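Local coordinates for protein putative ADP-Ribosyltransferase Scabin (Streptomyces scabiei 87.22, PDB 5TLB) that probably transfers ADP-ribose from NAD+ to an acceptor, as other ADP-ribosyltransferases do, and here holds the reduced dinucleotide NADH, at residues Y76-R81 / K126-S131; V116-D121 / V159-P164. All blocks are in the same frame, centred on the assembly; numbering follows the deposited sequence.

Contact 1 of 2, residues Y76-R81 / K126-S131; sequences YRSDSR and KTWYKS. With NAI (1,4-dihydronicotinamide adenine dinucleotide), chain B.
Ser78 and Ser131 meet through a water: it lies 2.7 Å from Ser78 OG, and it also hydrogen-bonds Ser131 OG, while no direct hydrogen bond joins 76-81 to 126-131. The first segment lies on and just past strand 75-79, whose Arg77 is probably the arginine of the R-S-E class of the ADP-ribosyltransferase fold, and the second is a loop beside the dinucleotide. Ser78 CB sits over one face of the Trp128 indole, 4.0 Å from the centroid of its five-membered ring and 13° off the normal, a CH-pi contact. The six-membered part reaches the nicotinamide, with Trp128 CH2 3.5 Å from NAI C2N. The carboxamide itself is gripped twice by backbone: Ser78 N gives a nearly straight bond of 2.9 Å to NAI O7N, and NAI N7N donates to Ser78 O. Arg77 runs extended, CG anti to its N (chi1 174°), which carries the guanidinium to the diphosphate; there Arg77 NH2 bonds NAI O1N at 2.7 Å and NH1 bonds O2A. At the NE/NH1 edge, near the guanidinium plane, Asp79 OD2 accepts from both nitrogens of Arg77 and also from Arg81 NH2, fixing how both groups are turned. Arg81 lays one guanidinium face over the adenine, near C5A. Asp79 OD1 accepts from Arg81 NE and also, as an Asx turn, from Arg81 N at 2.9 Å.

Contact 2 of 2, residues V116-D121 / V159-P164; sequences VSTTYD and VEVAFP. With NAI (1,4-dihydronicotinamide adenine dinucleotide), chain B.
Glu160 OE2 accepts a very short hydrogen bond from Ser117 OG (2.5 Å), and Glu160 OE1 takes another from NAI O2D of the nicotinamide ribose; the exact lengths of such short bonds are doubtful. With CG anti to the backbone N (chi1 -174°) and the chain straight beyond it, the Glu160 carboxylate stands between Ser117 and the ribose. Ser117 OG also bonds Tyr106 OH in helix 103-108. Val161 O is gripped by two donors from opposite faces of its carbonyl plane, Thr118 N and Thr118 OG1, the hydroxyl at 2.7 Å. These strands run antiparallel, with axes 150° apart: Val116 with Phe163 and Thr118 with Val161 are hydrogen-bonded pairs, Ser117 with Ala162 and Thr119 with Glu160 non-hydrogen-bonded ones. They probably supply the Ser-Thr-Thr strand and the glutamate expected of R-S-E class ADP-ribosyltransferases. Just past the strand Tyr120 N bonds Val159 O at 3.0 Å; at its last residue Thr119 OG1 accepts from Asp121 N in an ST turn and also bonds Gln158 O. On the side facing away from the dinucleotide, Val161 CG2 lies over the Tyr120 ring, 3.7 Å from its centroid, and Thr118 OG1 meets the Phe163 ring at its edge, 3.5 Å from CE2.

How the contacts relate
From the N terminus the order is 76-81, 116-121, 126-131, 159-164, so the two contacts cross instead of nesting. Contact 1 closes a loop of 44 residues that holds helices 83-89 and 103-108 and strand 115-119; contact 2 closes one of 37 residues holding strands 133-137 and 143-144 and helix 145-149. Their centres lie 13 Å apart, yet they touch directly. Tyr76 O is 2.8 Å from Thr119 N, a probable hydrogen bond that joins the edge strand of the four-stranded sheet to an edge strand of the three-stranded one, and Arg77 NH2 probably bonds Ser117 O. NADH spans both sites.

Contact 1 of 2, residues Y76-R81 / K126-S131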
loop_
_atom_site.group_PDB
_atom_site.type_symbol
_atom_site.label_atom_id
_atom_site.label_comp_id
_atom_site.label_asym_id
_atom_site.label_seq_id
_atom_site.Cartn_x
_atom_site.Cartn_y
_atom_site.Cartn_z
ATOM N N TYR A 76 -5.042 -2.013 1.721
ATOM C CA TYR A 76 -5.830 -0.806 1.513
ATOM C C TYR A 76 -4.935 0.417 1.563
ATOM O O TYR A 76 -3.868 0.415 2.183
ATOM C CB TYR A 76 -6.946 -0.696 2.563
ATOM C CG TYR A 76 -7.708 -1.986 2.679
ATOM C CD1 TYR A 76 -7.262 -2.988 3.520
ATOM C CD2 TYR A 76 -8.844 -2.228 1.915
ATOM C CE1 TYR A 76 -7.928 -4.192 3.617
ATOM C CE2 TYR A 76 -9.519 -3.440 2.004
ATOM C CZ TYR A 76 -9.049 -4.412 2.866
ATOM O OH TYR A 76 -9.677 -5.626 2.988
ATOM N N ARG A 77 -5.393 1.474 0.900
ATOM C CA ARG A 77 -4.680 2.740 0.946
ATOM C C ARG A 77 -5.670 3.889 0.850
ATOM O O ARG A 77 -6.494 3.933 -0.072
ATOM C CB ARG A 77 -3.657 2.834 -0.180
ATOM C CG ARG A 77 -2.999 4.212 -0.245
ATOM C CD ARG A 77 -1.900 4.314 -1.271
ATOM N NE ARG A 77 -1.578 5.721 -1.467
ATOM C CZ ARG A 77 -0.811 6.441 -0.655
ATOM N NH1 ARG A 77 -0.609 7.729 -0.915
ATOM N NH2 ARG A 77 -0.242 5.887 0.409
ATOM N N SER A 78 -5.579 4.815 1.805
ATOM C CA SER A 78 -6.308 6.068 1.726
ATOM C C SER A 78 -5.548 7.027 0.828
ATOM O O SER A 78 -4.351 7.261 1.028
ATOM C CB SER A 78 -6.466 6.672 3.120
ATOM O OG SER A 78 -7.429 5.972 3.866
ATOM N N ASP A 79 -6.241 7.591 -0.150
ATOM C CA ASP A 79 -5.613 8.498 -1.090
ATOM C C ASP A 79 -6.689 9.465 -1.557
ATOM O O ASP A 79 -7.820 9.056 -1.834
ATOM C CB ASP A 79 -4.978 7.721 -2.255
ATOM C CG ASP A 79 -3.889 8.501 -2.960
ATOM O OD1 ASP A 79 -4.195 9.575 -3.514
ATOM O OD2 ASP A 79 -2.728 8.036 -2.970
ATOM N N SER A 80 -6.349 10.753 -1.594
ATOM C CA SER A 80 -7.304 11.757 -2.042
ATOM C C SER A 80 -7.436 11.815 -3.558
ATOM O O SER A 80 -8.357 12.476 -4.059
ATOM C CB SER A 80 -6.898 13.134 -1.518
ATOM O OG SER A 80 -5.618 13.488 -2.012
ATOM N N ARG A 81 -6.540 11.172 -4.299
ATOM C CA ARG A 81 -6.600 11.199 -5.754
ATOM C C ARG A 81 -7.675 10.254 -6.269
ATOM O O ARG A 81 -7.856 9.154 -5.742
ATOM C CB ARG A 81 -5.247 10.814 -6.339
ATOM C CG ARG A 81 -4.192 11.900 -6.179
ATOM C CD ARG A 81 -2.838 11.412 -6.637
ATOM N NE ARG A 81 -2.398 10.288 -5.825
ATOM C CZ ARG A 81 -1.372 9.497 -6.119
ATOM N NH1 ARG A 81 -0.670 9.698 -7.228
ATOM N NH2 ARG A 81 -1.054 8.496 -5.300
ATOM N N LYS A 126 -11.086 5.372 8.171
ATOM C CA LYS A 126 -11.898 6.127 9.120
ATOM C C LYS A 126 -11.077 7.091 9.957
ATOM O O LYS A 126 -11.658 8.015 10.548
ATOM C CB LYS A 126 -12.644 5.161 10.035
ATOM C CG LYS A 126 -13.641 4.290 9.306
ATOM C CD LYS A 126 -14.323 3.325 10.257
ATOM C CE LYS A 126 -15.382 2.456 9.558
ATOM N NZ LYS A 126 -16.610 3.213 9.183
ATOM N N THR A 127 -9.755 6.914 10.020
ATOM C CA THR A 127 -8.890 7.809 10.782
ATOM C C THR A 127 -8.346 8.963 9.952
ATOM O O THR A 127 -7.749 9.885 10.520
ATOM C CB THR A 127 -7.704 7.047 11.382
ATOM O OG1 THR A 127 -6.818 6.601 10.338
ATOM C CG2 THR A 127 -8.196 5.857 12.177
ATOM N N TRP A 128 -8.519 8.929 8.631
ATOM C CA TRP A 128 -8.026 10.003 7.787
ATOM C C TRP A 128 -8.973 11.199 7.804
ATOM O O TRP A 128 -10.193 11.059 7.920
ATOM C CB TRP A 128 -7.824 9.514 6.353
ATOM C CG TRP A 128 -6.382 9.375 6.057
ATOM C CD1 TRP A 128 -5.592 10.236 5.339
ATOM C CD2 TRP A 128 -5.525 8.340 6.526
ATOM N NE1 TRP A 128 -4.297 9.777 5.319
ATOM C CE2 TRP A 128 -4.231 8.615 6.043
ATOM C CE3 TRP A 128 -5.728 7.192 7.294
ATOM C CZ2 TRP A 128 -3.148 7.783 6.309
ATOM C CZ3 TRP A 128 -4.658 6.377 7.552
ATOM C CH2 TRP A 128 -3.383 6.671 7.065
ATOM N N TYR A 129 -8.388 12.386 7.706
ATOM C CA TYR A 129 -9.151 13.613 7.501
ATOM C C TYR A 129 -9.373 13.785 6.002
ATOM O O TYR A 129 -8.423 14.017 5.250
ATOM C CB TYR A 129 -8.424 14.816 8.094
ATOM N N LYS A 130 -10.624 13.647 5.572
ATOM C CA LYS A 130 -11.022 13.870 4.182
ATOM C C LYS A 130 -10.019 13.259 3.204
ATOM O O LYS A 130 -9.501 13.920 2.302
ATOM C CB LYS A 130 -11.205 15.363 3.909
ATOM N N SER A 131 -9.742 11.972 3.387
ATOM C CA SER A 131 -8.888 11.277 2.432
ATOM C C SER A 131 -9.624 10.816 1.190
ATOM O O SER A 131 -8.976 10.305 0.270
ATOM C CB SER A 131 -8.235 10.058 3.046
ATOM O OG SER A 131 -7.651 9.300 2.003
HETATM P PA NAI B . 1.496 10.101 0.843
HETATM O O1A NAI B . 2.384 11.308 0.717
HETATM O O2A NAI B . 1.721 8.774 0.185
HETATM O O5B NAI B . 0.030 10.637 0.074
HETATM C C5B NAI B . -0.352 11.866 0.587
HETATM C C4B NAI B . -1.167 12.545 -0.500
HETATM O O4B NAI B . -0.246 12.995 -1.476
HETATM C C3B NAI B . -2.092 11.496 -1.230
HETATM O O3B NAI B . -3.333 11.459 -0.569
HETATM C C2B NAI B . -2.196 12.126 -2.608
HETATM O O2B NAI B . -3.093 13.216 -2.642
HETATM C C1B NAI B . -0.752 12.736 -2.784
HETATM N N9A NAI B . 0.212 11.823 -3.443
HETATM C C8A NAI B . 0.770 10.606 -2.992
HETATM N N7A NAI B . 1.650 10.087 -3.885
HETATM C C5A NAI B . 1.675 11.022 -4.943
HETATM C C6A NAI B . 2.394 11.060 -6.171
HETATM N N6A NAI B . 3.263 10.074 -6.517
HETATM N N1A NAI B . 2.223 12.102 -7.037
HETATM C C2A NAI B . 1.341 13.069 -6.640
HETATM N N3A NAI B . 0.598 13.171 -5.520
HETATM C C4A NAI B . 0.795 12.103 -4.679
HETATM O O3 NAI B . 1.264 10.091 2.436
HETATM P PN NAI B . 0.079 9.095 2.923
HETATM O O1N NAI B . 0.028 7.727 2.329
HETATM O O2N NAI B . -1.043 10.101 3.044
HETATM O O5D NAI B . 0.329 8.824 4.593
HETATM C C5D NAI B . 1.634 8.437 4.784
HETATM C C4D NAI B . 1.836 8.377 6.275
HETATM O O4D NAI B . 0.750 7.586 6.800
HETATM C C3D NAI B . 3.165 7.653 6.560
HETATM O O3D NAI B . 3.687 8.163 7.755
HETATM C C2D NAI B . 2.728 6.190 6.685
HETATM O O2D NAI B . 3.410 5.533 7.700
HETATM C C1D NAI B . 1.204 6.298 7.133
HETATM N N1N NAI B . 0.345 5.272 6.447
HETATM C C2N NAI B . -0.525 5.611 5.392
HETATM C C3N NAI B . -1.441 4.673 4.940
HETATM C C7N NAI B . -2.532 5.071 4.039
HETATM O O7N NAI B . -3.588 4.395 3.916
HETATM N N7N NAI B . -2.372 6.226 3.274
HETATM C C4N NAI B . -1.387 3.244 5.355
HETATM C C5N NAI B . -0.554 3.054 6.563
HETATM C C6N NAI B . 0.390 3.945 6.907
HETATM O O HOH W 1 -9.536 7.350 2.788
#

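Contact 2 of 2, residues V116-D121 / V159-P164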
loop_
_atom_site.group_PDB
_atom_site.type_symbol
_atom_site.label_atom_id
_atom_site.label_comp_id
_atom_site.label_asym_id
_atom_site.label_seq_id
_atom_site.Cartn_x
_atom_site.Cartn_y
_atom_site.Cartn_z
ATOM N N VAL A 116 5.264 3.677 -1.103
ATOM C CA VAL A 116 3.831 3.934 -1.058
ATOM C C VAL A 116 3.266 3.142 0.108
ATOM O O VAL A 116 3.445 1.920 0.191
ATOM C CB VAL A 116 3.137 3.570 -2.374
ATOM C CG1 VAL A 116 1.624 3.676 -2.215
ATOM C CG2 VAL A 116 3.626 4.484 -3.487
ATOM N N SER A 117 2.579 3.842 1.004
ATOM C CA SER A 117 2.031 3.237 2.210
ATOM C C SER A 117 0.684 2.587 1.940
ATOM O O SER A 117 -0.155 3.140 1.223
ATOM C CB SER A 117 1.873 4.291 3.308
ATOM O OG SER A 117 3.140 4.661 3.821
ATOM N N THR A 118 0.493 1.402 2.531
ATOM C CA THR A 118 -0.767 0.673 2.528
ATOM C C THR A 118 -0.937 0.096 3.922
ATOM O O THR A 118 -0.022 0.151 4.754
ATOM C CB THR A 118 -0.786 -0.457 1.487
ATOM O OG1 THR A 118 0.104 -1.490 1.913
ATOM C CG2 THR A 118 -0.364 0.062 0.114
ATOM N N THR A 119 -2.106 -0.474 4.174
ATOM C CA THR A 119 -2.417 -1.036 5.479
ATOM C C THR A 119 -3.133 -2.372 5.321
ATOM O O THR A 119 -3.878 -2.595 4.365
ATOM C CB THR A 119 -3.272 -0.064 6.300
ATOM O OG1 THR A 119 -3.591 -0.650 7.569
ATOM C CG2 THR A 119 -4.561 0.301 5.572
ATOM N N TYR A 120 -2.906 -3.251 6.295
ATOM C CA TYR A 120 -3.712 -4.458 6.442
ATOM C C TYR A 120 -5.153 -4.157 6.836
ATOM O O TYR A 120 -6.016 -5.039 6.718
ATOM C CB TYR A 120 -3.122 -5.352 7.524
ATOM C CG TYR A 120 -1.796 -6.000 7.197
ATOM C CD1 TYR A 120 -1.724 -7.059 6.304
ATOM C CD2 TYR A 120 -0.626 -5.584 7.824
ATOM C CE1 TYR A 120 -0.514 -7.687 6.021
ATOM C CE2 TYR A 120 0.595 -6.208 7.553
ATOM C CZ TYR A 120 0.641 -7.261 6.646
ATOM O OH TYR A 120 1.846 -7.875 6.369
ATOM N N ASP A 121 -5.420 -2.944 7.333
ATOM C CA ASP A 121 -6.672 -2.610 8.006
ATOM C C ASP A 121 -7.647 -1.955 7.030
ATOM O O ASP A 121 -7.459 -0.801 6.611
ATOM C CB ASP A 121 -6.379 -1.700 9.202
ATOM C CG ASP A 121 -7.615 -1.378 10.037
ATOM O OD1 ASP A 121 -8.726 -1.831 9.685
ATOM O OD2 ASP A 121 -7.464 -0.640 11.051
ATOM N N VAL A 159 -0.785 -0.668 11.189
ATOM C CA VAL A 159 -0.466 -1.968 10.599
ATOM C C VAL A 159 -0.119 -1.806 9.124
ATOM O O VAL A 159 -0.788 -2.348 8.230
ATOM C CB VAL A 159 -1.604 -2.975 10.845
ATOM C CG1 VAL A 159 -1.651 -3.307 12.336
ATOM C CG2 VAL A 159 -2.953 -2.444 10.385
ATOM N N GLU A 160 0.972 -1.088 8.880
ATOM C CA GLU A 160 1.347 -0.619 7.560
ATOM C C GLU A 160 2.177 -1.644 6.795
ATOM O O GLU A 160 2.941 -2.422 7.376
ATOM C CB GLU A 160 2.140 0.680 7.686
ATOM C CG GLU A 160 2.462 1.318 6.372
ATOM C CD GLU A 160 3.283 2.572 6.525
ATOM O OE1 GLU A 160 3.345 3.113 7.649
ATOM O OE2 GLU A 160 3.868 3.014 5.513
ATOM N N VAL A 161 2.000 -1.635 5.477
ATOM C CA VAL A 161 2.871 -2.316 4.532
ATOM C C VAL A 161 3.347 -1.256 3.555
ATOM O O VAL A 161 2.527 -0.622 2.877
ATOM C CB VAL A 161 2.152 -3.458 3.791
ATOM C CG1 VAL A 161 3.092 -4.128 2.801
ATOM C CG2 VAL A 161 1.600 -4.495 4.784
ATOM N N ALA A 162 4.657 -1.037 3.516
ATOM C CA ALA A 162 5.274 0.003 2.696
ATOM C C ALA A 162 5.826 -0.614 1.418
ATOM O O ALA A 162 6.693 -1.487 1.476
ATOM C CB ALA A 162 6.399 0.700 3.463
ATOM N N PHE A 163 5.346 -0.148 0.267
ATOM C CA PHE A 163 5.782 -0.719 -1.001
ATOM C C PHE A 163 6.909 0.104 -1.601
ATOM O O PHE A 163 6.655 1.216 -2.098
ATOM C CB PHE A 163 4.614 -0.818 -1.975
ATOM C CG PHE A 163 3.754 -2.013 -1.714
ATOM C CD1 PHE A 163 4.003 -3.213 -2.372
ATOM C CD2 PHE A 163 2.751 -1.966 -0.773
ATOM C CE1 PHE A 163 3.248 -4.334 -2.111
ATOM C CE2 PHE A 163 1.988 -3.088 -0.509
ATOM C CZ PHE A 163 2.243 -4.275 -1.185
ATOM N N PRO A 164 8.152 -0.387 -1.591
ATOM C CA PRO A 164 9.249 0.371 -2.201
ATOM C C PRO A 164 9.112 0.363 -3.713
ATOM O O PRO A 164 8.985 -0.695 -4.332
ATOM C CB PRO A 164 10.506 -0.381 -1.738
ATOM C CG PRO A 164 10.049 -1.314 -0.664
ATOM C CD PRO A 164 8.640 -1.653 -1.022
HETATM P PA NAI B . 1.496 10.101 0.843
HETATM O O1A NAI B . 2.384 11.308 0.717
HETATM O O2A NAI B . 1.721 8.774 0.185
HETATM O O5B NAI B . 0.030 10.637 0.074
HETATM C C5B NAI B . -0.352 11.866 0.587
HETATM C C4B NAI B . -1.167 12.545 -0.500
HETATM O O4B NAI B . -0.246 12.995 -1.476
HETATM C C3B NAI B . -2.092 11.496 -1.230
HETATM O O3B NAI B . -3.333 11.459 -0.569
HETATM C C2B NAI B . -2.196 12.126 -2.608
HETATM O O2B NAI B . -3.093 13.216 -2.642
HETATM C C1B NAI B . -0.752 12.736 -2.784
HETATM N N9A NAI B . 0.212 11.823 -3.443
HETATM C C8A NAI B . 0.770 10.606 -2.992
HETATM N N7A NAI B . 1.650 10.087 -3.885
HETATM C C5A NAI B . 1.675 11.022 -4.943
HETATM C C6A NAI B . 2.394 11.060 -6.171
HETATM N N6A NAI B . 3.263 10.074 -6.517
HETATM N N1A NAI B . 2.223 12.102 -7.037
HETATM C C2A NAI B . 1.341 13.069 -6.640
HETATM N N3A NAI B . 0.598 13.171 -5.520
HETATM C C4A NAI B . 0.795 12.103 -4.679
HETATM O O3 NAI B . 1.264 10.091 2.436
HETATM P PN NAI B . 0.079 9.095 2.923
HETATM O O1N NAI B . 0.028 7.727 2.329
HETATM O O2N NAI B . -1.043 10.101 3.044
HETATM O O5D NAI B . 0.329 8.824 4.593
HETATM C C5D NAI B . 1.634 8.437 4.784
HETATM C C4D NAI B . 1.836 8.377 6.275
HETATM O O4D NAI B . 0.750 7.586 6.800
HETATM C C3D NAI B . 3.165 7.653 6.560
HETATM O O3D NAI B . 3.687 8.163 7.755
HETATM C C2D NAI B . 2.728 6.190 6.685
HETATM O O2D NAI B . 3.410 5.533 7.700
HETATM C C1D NAI B . 1.204 6.298 7.133
HETATM N N1N NAI B . 0.345 5.272 6.447
HETATM C C2N NAI B . -0.525 5.611 5.392
HETATM C C3N NAI B . -1.441 4.673 4.940
HETATM C C7N NAI B . -2.532 5.071 4.039
HETATM O O7N NAI B . -3.588 4.395 3.916
HETATM N N7N NAI B . -2.372 6.226 3.274
HETATM C C4N NAI B . -1.387 3.244 5.355
HETATM C C5N NAI B . -0.554 3.054 6.563
HETATM C C6N NAI B . 0.390 3.945 6.907
#